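Local atomic coordinates of hypothetical glycoside hydrolase (Parabacteroides distasonis, PDB entry 3TAW), a protein that has no established function but belongs to a clan of glycoside-hydrolase-type proteins that fold as five-bladed beta-propellers. Residues 54-59 and 121-126; 129-134 and 151-156; 145-150 and 160-165. All coordinates share one frame; numbering follows the deposited sequence.

Overall arrangement
All three contacts reach the four-stranded antiparallel sheet 117-125, 131-138, 143-150, 157-161, which fits one propeller blade. Contact 1 sets the sheet's first strand, 117-125, against strand 49-58 of the preceding sheet. Contact 2 packs the loop 151-156 over strand 131-138, and contact 3 joins strands 143-150 and 157-161. Centres of contacts 1 and 2 are about 8 Å apart and those of 2 and 3 about 13 Å; contacts 1 and 3, about 16 Å apart, do not touch. Contact 1 closes along the chain before the others open, whereas the segments of 2 and 3 alternate; together they run across the sheet from strand 117-125 to strand 157-161.

Contact 1: 54-59 and 121-126; sequences AATIYD and PRIAMT. With EDO (1,2-ethanediol), chain I.
Ala54 and Thr56 pack against Pro121 and Ile123 in a buried junction between two sheets, where the edge strands 49-58 and 117-125 run side by side. The pairing is consistent with the first strands of two successive beta-propeller blades. The short strand axes come within 5.4 Å and diverge by only 19°, so the strands are nearly parallel, yet no direct backbone hydrogen bond joins them.

The direct contact is apolar packing. The methyl of Ala54 points into the other strand and touches two side chains in directions about a right angle apart: CB of Ala54 is 3.7 Å from CB of Pro121 and equally 3.7 Å from CG1 of Ile123, with Pro121 O closer still, at 3.5 Å. Farther along, the Ile123 branch takes over. Its CG2 lies anti to the backbone N, which carries it up to CB of Thr56 at 3.7 Å, the two side chains crossing at about a right angle.

Polar atoms are bridged indirectly. Water 1 accepts from Ile123 N at 3.1 Å and, weakly, from Ala55 N. A chi1 of -165° swings OG1 of Thr56 away from its own backbone N, toward O1 of a 1,2-ethanediol and a 3.0 Å hydrogen bond. The diol, probably from the crystallisation liquor, rests its C1 against the carbonyl oxygens of Ala55 and Ile123 and also bonds to Leu327 O.

Each strand has its own sheet partner, 61-69 for Ala54 and Thr56 and 131-138 for Arg122 and Ala124, while strand 322-330 packs against side chains of both.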
loop_
_atom_site.group_PDB
_atom_site.type_symbol
_atom_site.label_atom_id
_atom_site.label_comp_id
_atom_site.label_asym_id
_atom_site.label_seq_id
_atom_site.Cartn_x
_atom_site.Cartn_y
_atom_site.Cartn_z
ATOM N N ALA A 54 -5.737 -1.413 -1.739
ATOM C CA ALA A 54 -5.686 -2.132 -0.475
ATOM C C ALA A 54 -6.546 -3.376 -0.597
ATOM O O ALA A 54 -7.418 -3.438 -1.465
ATOM C CB ALA A 54 -6.209 -1.282 0.635
ATOM N N ALA A 55 -6.277 -4.380 0.239
ATOM C CA ALA A 55 -7.109 -5.563 0.295
ATOM C C ALA A 55 -7.227 -6.076 1.708
ATOM O O ALA A 55 -6.302 -5.942 2.523
ATOM C CB ALA A 55 -6.567 -6.687 -0.599
ATOM N N THR A 56 -8.379 -6.644 1.996
ATOM C CA THR A 56 -8.608 -7.250 3.285
ATOM C C THR A 56 -9.701 -8.315 3.144
ATOM O O THR A 56 -10.165 -8.601 2.040
ATOM C CB THR A 56 -8.887 -6.199 4.398
ATOM O OG1 THR A 56 -8.757 -6.809 5.691
ATOM C CG2 THR A 56 -10.284 -5.520 4.245
ATOM N N ILE A 57 -10.086 -8.919 4.255
ATOM C CA ILE A 57 -11.165 -9.924 4.285
ATOM C C ILE A 57 -12.203 -9.391 5.239
ATOM O O ILE A 57 -11.880 -8.984 6.346
ATOM C CB ILE A 57 -10.668 -11.327 4.759
ATOM C CG1 ILE A 57 -9.657 -11.870 3.737
ATOM C CG2 ILE A 57 -11.854 -12.328 4.936
ATOM C CD1 ILE A 57 -8.959 -13.123 4.154
ATOM N N TYR A 58 -13.456 -9.401 4.789
ATOM C CA TYR A 58 -14.589 -8.952 5.588
ATOM C C TYR A 58 -15.820 -9.763 5.172
ATOM O O TYR A 58 -16.070 -9.933 3.976
ATOM C CB TYR A 58 -14.839 -7.468 5.339
ATOM C CG TYR A 58 -16.084 -6.948 6.025
ATOM C CD1 TYR A 58 -16.190 -6.976 7.402
ATOM C CD2 TYR A 58 -17.155 -6.448 5.299
ATOM C CE1 TYR A 58 -17.303 -6.511 8.046
ATOM C CE2 TYR A 58 -18.285 -5.975 5.936
ATOM C CZ TYR A 58 -18.352 -6.005 7.299
ATOM O OH TYR A 58 -19.498 -5.578 7.936
ATOM N N ASP A 59 -16.584 -10.223 6.164
ATOM C CA ASP A 59 -17.837 -10.934 5.933
ATOM C C ASP A 59 -17.697 -12.057 4.913
ATOM O O ASP A 59 -18.508 -12.178 3.991
ATOM C CB ASP A 59 -18.957 -9.947 5.521
ATOM C CG ASP A 59 -20.352 -10.484 5.804
ATOM O OD1 ASP A 59 -20.490 -11.544 6.419
ATOM O OD2 ASP A 59 -21.333 -9.809 5.431
ATOM N N PRO A 121 -4.092 3.387 -0.383
ATOM C CA PRO A 121 -4.529 2.775 0.881
ATOM C C PRO A 121 -3.778 1.473 1.200
ATOM O O PRO A 121 -3.391 0.731 0.291
ATOM C CB PRO A 121 -5.969 2.452 0.602
ATOM C CG PRO A 121 -6.022 2.167 -0.862
ATOM C CD PRO A 121 -5.085 3.172 -1.466
ATOM N N ARG A 122 -3.560 1.226 2.483
ATOM C CA ARG A 122 -3.284 -0.110 2.995
ATOM C C ARG A 122 -4.229 -0.349 4.147
ATOM O O ARG A 122 -4.494 0.558 4.956
ATOM C CB ARG A 122 -1.847 -0.277 3.536
ATOM C CG ARG A 122 -0.778 -0.477 2.508
ATOM C CD ARG A 122 -0.285 0.821 1.996
ATOM N NE ARG A 122 0.915 0.731 1.144
ATOM C CZ ARG A 122 1.209 1.640 0.224
ATOM N NH1 ARG A 122 0.420 2.681 0.062
ATOM N NH2 ARG A 122 2.280 1.513 -0.544
ATOM N N ILE A 123 -4.706 -1.582 4.247
ATOM C CA ILE A 123 -5.627 -1.983 5.302
ATOM C C ILE A 123 -5.081 -3.173 6.057
ATOM O O ILE A 123 -4.588 -4.117 5.452
ATOM C CB ILE A 123 -7.005 -2.361 4.745
ATOM C CG1 ILE A 123 -7.634 -1.138 4.061
ATOM C CG2 ILE A 123 -7.935 -2.920 5.861
ATOM C CD1 ILE A 123 -8.857 -1.467 3.241
ATOM N N ALA A 124 -5.220 -3.136 7.376
ATOM C CA ALA A 124 -5.040 -4.322 8.211
ATOM C C ALA A 124 -6.108 -4.296 9.302
ATOM O O ALA A 124 -6.732 -3.256 9.557
ATOM C CB ALA A 124 -3.634 -4.398 8.843
HETATM N N MSE A 125 -6.316 -5.437 9.929
HETATM C CA MSE A 125 -7.410 -5.580 10.903
HETATM C C MSE A 125 -6.901 -5.999 12.273
HETATM O O MSE A 125 -6.056 -6.881 12.366
HETATM C CB MSE A 125 -8.411 -6.629 10.422
HETATM C CG MSE A 125 -9.686 -6.624 11.200
HETATM SE SE MSE A 125 -10.770 -8.217 10.796
HETATM C CE MSE A 125 -9.659 -9.560 11.725
ATOM N N THR A 126 -7.443 -5.407 13.337
ATOM C CA THR A 126 -7.105 -5.834 14.704
ATOM C C THR A 126 -7.817 -7.121 15.066
ATOM O O THR A 126 -8.743 -7.544 14.368
ATOM C CB THR A 126 -7.462 -4.779 15.753
ATOM O OG1 THR A 126 -8.881 -4.630 15.814
ATOM C CG2 THR A 126 -6.817 -3.447 15.408
HETATM C C1 EDO I . -5.085 -7.444 5.196
HETATM O O1 EDO I . -6.005 -7.709 6.275
HETATM C C2 EDO I . -3.627 -7.697 5.616
HETATM O O2 EDO I . -2.682 -7.548 4.527
HETATM O O HOH W 1 -3.620 -3.272 1.938
#

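Contact 2: 129-134 and 151-156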
loop_
_atom_site.group_PDB
_atom_site.type_symbol
_atom_site.label_atom_id
_atom_site.label_comp_id
_atom_site.label_asym_id
_atom_site.label_seq_id
_atom_site.Cartn_x
_atom_site.Cartn_y
_atom_site.Cartn_z
ATOM N N GLY A 129 -11.482 -6.822 15.417
ATOM C CA GLY A 129 -12.253 -6.590 14.196
ATOM C C GLY A 129 -12.309 -5.151 13.702
ATOM O O GLY A 129 -13.201 -4.800 12.900
ATOM N N THR A 130 -11.372 -4.320 14.148
ATOM C CA THR A 130 -11.264 -2.956 13.649
ATOM C C THR A 130 -10.311 -2.869 12.447
ATOM O O THR A 130 -9.163 -3.316 12.529
ATOM C CB THR A 130 -10.791 -1.986 14.729
ATOM O OG1 THR A 130 -11.687 -2.051 15.848
ATOM C CG2 THR A 130 -10.727 -0.550 14.162
ATOM N N TYR A 131 -10.832 -2.367 11.328
ATOM C CA TYR A 131 -10.037 -2.148 10.132
ATOM C C TYR A 131 -9.326 -0.813 10.259
ATOM O O TYR A 131 -9.954 0.235 10.535
ATOM C CB TYR A 131 -10.876 -2.233 8.856
ATOM C CG TYR A 131 -11.466 -3.605 8.664
ATOM C CD1 TYR A 131 -10.721 -4.609 8.061
ATOM C CD2 TYR A 131 -12.742 -3.930 9.145
ATOM C CE1 TYR A 131 -11.215 -5.883 7.900
ATOM C CE2 TYR A 131 -13.260 -5.215 8.977
ATOM C CZ TYR A 131 -12.499 -6.191 8.346
ATOM O OH TYR A 131 -12.994 -7.486 8.198
ATOM N N VAL A 132 -8.013 -0.849 10.031
ATOM C CA VAL A 132 -7.163 0.320 10.166
ATOM C C VAL A 132 -6.609 0.645 8.768
ATOM O O VAL A 132 -5.884 -0.149 8.188
ATOM C CB VAL A 132 -5.993 0.099 11.149
ATOM C CG1 VAL A 132 -5.127 1.378 11.256
ATOM C CG2 VAL A 132 -6.547 -0.340 12.539
ATOM N N LEU A 133 -7.006 1.809 8.260
ATOM C CA LEU A 133 -6.679 2.285 6.933
ATOM C C LEU A 133 -5.622 3.362 7.042
ATOM O O LEU A 133 -5.818 4.368 7.742
ATOM C CB LEU A 133 -7.956 2.850 6.289
ATOM C CG LEU A 133 -7.845 3.563 4.949
ATOM C CD1 LEU A 133 -7.288 2.645 3.850
ATOM C CD2 LEU A 133 -9.236 4.142 4.548
ATOM N N LEU A 134 -4.481 3.112 6.380
ATOM C CA LEU A 134 -3.383 4.057 6.268
ATOM C C LEU A 134 -3.345 4.484 4.827
ATOM O O LEU A 134 -3.296 3.637 3.928
ATOM C CB LEU A 134 -2.051 3.405 6.637
ATOM C CG LEU A 134 -1.659 3.418 8.126
ATOM C CD1 LEU A 134 -1.163 4.819 8.578
ATOM C CD2 LEU A 134 -2.759 2.897 9.020
ATOM N N LYS A 151 -15.450 -0.606 11.403
ATOM C CA LYS A 151 -15.765 -2.011 11.669
ATOM C C LYS A 151 -16.295 -2.715 10.419
ATOM O O LYS A 151 -16.324 -3.945 10.372
ATOM C CB LYS A 151 -16.798 -2.111 12.781
ATOM C CG LYS A 151 -16.327 -1.573 14.091
ATOM C CD LYS A 151 -15.228 -2.453 14.638
ATOM C CE LYS A 151 -14.996 -2.254 16.114
ATOM N NZ LYS A 151 -14.217 -3.418 16.640
ATOM N N ASP A 152 -16.732 -1.926 9.427
ATOM C CA ASP A 152 -17.444 -2.458 8.269
ATOM C C ASP A 152 -16.933 -1.944 6.926
ATOM O O ASP A 152 -17.587 -2.162 5.904
ATOM C CB ASP A 152 -18.930 -2.141 8.384
ATOM C CG ASP A 152 -19.234 -0.656 8.238
ATOM O OD1 ASP A 152 -18.320 0.187 8.179
ATOM O OD2 ASP A 152 -20.436 -0.335 8.203
ATOM N N LEU A 153 -15.810 -1.225 6.944
ATOM C CA LEU A 153 -15.153 -0.704 5.750
ATOM C C LEU A 153 -15.969 0.369 5.011
ATOM O O LEU A 153 -15.605 0.770 3.892
ATOM C CB LEU A 153 -14.757 -1.847 4.792
ATOM C CG LEU A 153 -13.772 -2.886 5.340
ATOM C CD1 LEU A 153 -13.652 -4.062 4.375
ATOM C CD2 LEU A 153 -12.408 -2.259 5.627
ATOM N N LYS A 154 -17.025 0.870 5.656
ATOM C CA LYS A 154 -17.900 1.899 5.069
ATOM C C LYS A 154 -18.210 3.063 5.986
ATOM O O LYS A 154 -18.324 4.191 5.501
ATOM C CB LYS A 154 -19.186 1.271 4.543
ATOM C CG LYS A 154 -18.863 0.380 3.356
ATOM C CD LYS A 154 -20.039 -0.149 2.648
ATOM C CE LYS A 154 -19.593 -0.713 1.313
ATOM N NZ LYS A 154 -20.729 -1.392 0.647
ATOM N N HIS A 155 -18.348 2.812 7.285
ATOM C CA HIS A 155 -18.586 3.876 8.253
ATOM C C HIS A 155 -17.256 4.176 8.908
ATOM O O HIS A 155 -16.862 3.518 9.868
ATOM C CB HIS A 155 -19.684 3.474 9.257
ATOM C CG HIS A 155 -21.033 3.356 8.617
ATOM N ND1 HIS A 155 -21.504 2.178 8.066
ATOM C CD2 HIS A 155 -21.985 4.293 8.376
ATOM C CE1 HIS A 155 -22.703 2.390 7.544
ATOM N NE2 HIS A 155 -23.016 3.665 7.718
ATOM N N TRP A 156 -16.543 5.135 8.320
ATOM C CA TRP A 156 -15.173 5.437 8.709
ATOM C C TRP A 156 -15.095 6.645 9.629
ATOM O O TRP A 156 -15.847 7.612 9.467
ATOM C CB TRP A 156 -14.292 5.720 7.478
ATOM C CG TRP A 156 -14.096 4.596 6.561
ATOM C CD1 TRP A 156 -14.801 4.317 5.421
ATOM C CD2 TRP A 156 -13.096 3.594 6.672
ATOM N NE1 TRP A 156 -14.303 3.190 4.827
ATOM C CE2 TRP A 156 -13.244 2.725 5.572
ATOM C CE3 TRP A 156 -12.090 3.337 7.614
ATOM C CZ2 TRP A 156 -12.414 1.614 5.378
ATOM C CZ3 TRP A 156 -11.268 2.232 7.419
ATOM C CH2 TRP A 156 -11.440 1.377 6.308
HETATM O O HOH W 2 -15.440 -5.898 11.932
#
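Tyr131 and Leu153 set the arrangement: CD2 of Leu153 lies over one face of the Tyr131 ring, 3.9 Å from its centroid and 30° off the normal, a CH-pi contact displaced toward the CB end of the ring. The same ring is met at its edge, near its plane, by the carbonyl of Lys151, whose O is 3.6 Å from CE2 of Tyr131. The loop thus supplies a contact over one face and another at the edge, and the phenol reaches on to Ile57 O of the preceding sheet, to which OH is hydrogen-bonded.

A second aromatic contact has its roles reversed. Here the ring belongs to the loop: Leu133 crosses Trp156 at about a right angle, its CB 3.6 Å from CZ3 of Trp156, while its CD2 lies over the face, 4.0 Å from the centroid of the six-membered ring and just 11° off the normal. Trp156 also meets Phe102 edge-to-face.

In propeller terms, 151-156 is the connection between the third and fourth strands of a blade, folded back over the second strand. OD1 of Asp152 accepts from Lys154 N, above the carboxylate plane, in an Asx turn, and from His155 N, at 2.8 Å on the syn lone pair, in an Asx motif. OD2 of Asp152 takes ND1 of His155 at 2.7 Å, in the imidazole plane.

At the exposed start of the loop, Lys151 first heads away, then bends at chi2 (-68°) and returns, so that NZ donates to OG1 of Thr130 at 3.0 Å. Water 2 donates to the carbonyl oxygens of both Gly129 and Lys151.

Contact 3: 145-150 and 160-165; sequences LAVATS and GPAFEK. With EDO (1,2-ethanediol), chain K; EDO (1,2-ethanediol), chain L.
Leu145 and Ala162 are tied by a short backbone hydrogen bond, Ala162 N to Leu145 O at 2.7 Å. A second bond runs the other way, from Val147 N to Gly160 O at 3.1 Å. Between them Ala146 faces Pro161 as a non-hydrogen-bonded antiparallel pair, where CA of Pro161 comes 3.2 Å from Leu145 O in a CA-H...O contact. Water 3 links Val147 O with Gly160 N.

These bonds join the third and fourth strands of the sheet, which fits a propeller blade: the hairpin 143-150 and 157-161, just where the latter ends. The chain then leaves through a type I turn, Pro161 to Glu164, closed by a weak backbone bond.

Apolar contacts follow the departing chain. CB of Ala162 points back to CG2 of Val147, 3.9 Å away. With CG of Phe163 opposite its carbonyl carbon (chi1 -49°), the ring reaches Leu145, whose CD2 approaches CZ obliquely at 3.9 Å; it also meets Trp203.

Of two 1,2-ethanediol molecules, one uses O2 to donate to Leu145 O and to accept from Phe163 N at 3.0 Å, giving that carbonyl a second donor. The other spans the carboxylate of Glu164, one hydroxyl to each oxygen.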
loop_
_atom_site.group_PDB
_atom_site.type_symbol
_atom_site.label_atom_id
_atom_site.label_comp_id
_atom_site.label_asym_id
_atom_site.label_seq_id
_atom_site.Cartn_x
_atom_site.Cartn_y
_atom_site.Cartn_z
ATOM N N LEU A 145 0.605 11.011 5.368
ATOM C CA LEU A 145 0.098 9.718 5.803
ATOM C C LEU A 145 -0.946 9.946 6.891
ATOM O O LEU A 145 -0.660 10.604 7.900
ATOM C CB LEU A 145 1.267 8.898 6.354
ATOM C CG LEU A 145 1.044 7.457 6.732
ATOM C CD1 LEU A 145 0.619 6.593 5.497
ATOM C CD2 LEU A 145 2.334 6.940 7.376
ATOM N N ALA A 146 -2.125 9.364 6.726
ATOM C CA ALA A 146 -3.214 9.559 7.673
ATOM C C ALA A 146 -3.892 8.229 7.989
ATOM O O ALA A 146 -3.691 7.226 7.297
ATOM C CB ALA A 146 -4.228 10.607 7.117
ATOM N N VAL A 147 -4.684 8.237 9.050
ATOM C CA VAL A 147 -5.306 7.037 9.589
ATOM C C VAL A 147 -6.824 7.166 9.664
ATOM O O VAL A 147 -7.353 8.208 10.070
ATOM C CB VAL A 147 -4.790 6.751 11.018
ATOM C CG1 VAL A 147 -5.347 5.413 11.547
ATOM C CG2 VAL A 147 -3.229 6.741 11.056
ATOM N N ALA A 148 -7.526 6.102 9.290
ATOM C CA ALA A 148 -8.954 6.018 9.520
ATOM C C ALA A 148 -9.285 4.616 9.982
ATOM O O ALA A 148 -8.548 3.655 9.673
ATOM C CB ALA A 148 -9.754 6.433 8.226
ATOM N N THR A 149 -10.350 4.489 10.774
ATOM C CA THR A 149 -10.797 3.188 11.237
ATOM C C THR A 149 -12.298 2.940 10.994
ATOM O O THR A 149 -13.092 3.885 10.875
ATOM C CB THR A 149 -10.467 2.926 12.727
ATOM O OG1 THR A 149 -11.317 3.716 13.568
ATOM C CG2 THR A 149 -8.983 3.250 13.045
ATOM N N SER A 150 -12.658 1.663 10.915
ATOM C CA SER A 150 -14.055 1.247 10.742
ATOM C C SER A 150 -14.210 -0.200 11.166
ATOM O O SER A 150 -13.228 -0.930 11.267
ATOM C CB SER A 150 -14.514 1.380 9.283
ATOM O OG SER A 150 -13.865 0.433 8.455
ATOM N N GLY A 160 -6.945 11.827 11.065
ATOM C CA GLY A 160 -5.936 12.746 10.568
ATOM C C GLY A 160 -4.554 12.138 10.437
ATOM O O GLY A 160 -4.381 10.918 10.579
ATOM N N PRO A 161 -3.554 12.989 10.181
ATOM C CA PRO A 161 -2.199 12.521 9.908
ATOM C C PRO A 161 -1.605 11.671 11.018
ATOM O O PRO A 161 -1.767 11.984 12.210
ATOM C CB PRO A 161 -1.406 13.831 9.750
ATOM C CG PRO A 161 -2.442 14.823 9.266
ATOM C CD PRO A 161 -3.684 14.450 9.999
ATOM N N ALA A 162 -0.924 10.594 10.627
ATOM C CA ALA A 162 -0.333 9.653 11.571
ATOM C C ALA A 162 0.728 10.310 12.461
ATOM O O ALA A 162 0.920 9.889 13.610
ATOM C CB ALA A 162 0.274 8.487 10.823
ATOM N N PHE A 163 1.412 11.322 11.922
ATOM C CA PHE A 163 2.516 11.985 12.652
ATOM C C PHE A 163 2.175 13.423 13.078
ATOM O O PHE A 163 3.082 14.260 13.295
ATOM C CB PHE A 163 3.796 11.988 11.799
ATOM C CG PHE A 163 4.153 10.640 11.196
ATOM C CD1 PHE A 163 4.037 9.465 11.925
ATOM C CD2 PHE A 163 4.652 10.554 9.907
ATOM C CE1 PHE A 163 4.387 8.242 11.366
ATOM C CE2 PHE A 163 4.990 9.315 9.337
ATOM C CZ PHE A 163 4.858 8.174 10.060
ATOM N N GLU A 164 0.882 13.713 13.216
ATOM C CA GLU A 164 0.433 15.059 13.602
ATOM C C GLU A 164 1.031 15.456 14.947
ATOM O O GLU A 164 1.549 16.568 15.102
ATOM C CB GLU A 164 -1.102 15.127 13.669
ATOM C CG GLU A 164 -1.669 16.550 13.910
ATOM C CD GLU A 164 -1.492 17.497 12.731
ATOM O OE1 GLU A 164 -1.309 17.035 11.580
ATOM O OE2 GLU A 164 -1.580 18.735 12.939
ATOM N N LYS A 165 0.964 14.551 15.920
ATOM C CA LYS A 165 1.307 14.896 17.306
ATOM C C LYS A 165 2.782 14.687 17.680
ATOM O O LYS A 165 3.312 15.435 18.509
ATOM C CB LYS A 165 0.431 14.110 18.296
ATOM C CG LYS A 165 -1.063 14.396 18.172
ATOM C CD LYS A 165 -1.818 13.942 19.436
ATOM C CE LYS A 165 -3.316 14.122 19.311
ATOM N NZ LYS A 165 -3.908 13.184 18.304
HETATM C C1 EDO K . 3.168 13.902 8.323
HETATM O O1 EDO K . 3.092 14.026 6.917
HETATM C C2 EDO K . 1.871 13.452 9.012
HETATM O O2 EDO K . 1.597 12.050 9.011
HETATM C C1 EDO L . -2.096 19.659 8.907
HETATM O O1 EDO L . -2.369 18.337 9.394
HETATM C C2 EDO L . -0.878 20.253 9.601
HETATM O O2 EDO L . -1.097 20.419 11.002
HETATM O O HOH W 3 -7.589 10.543 8.584
#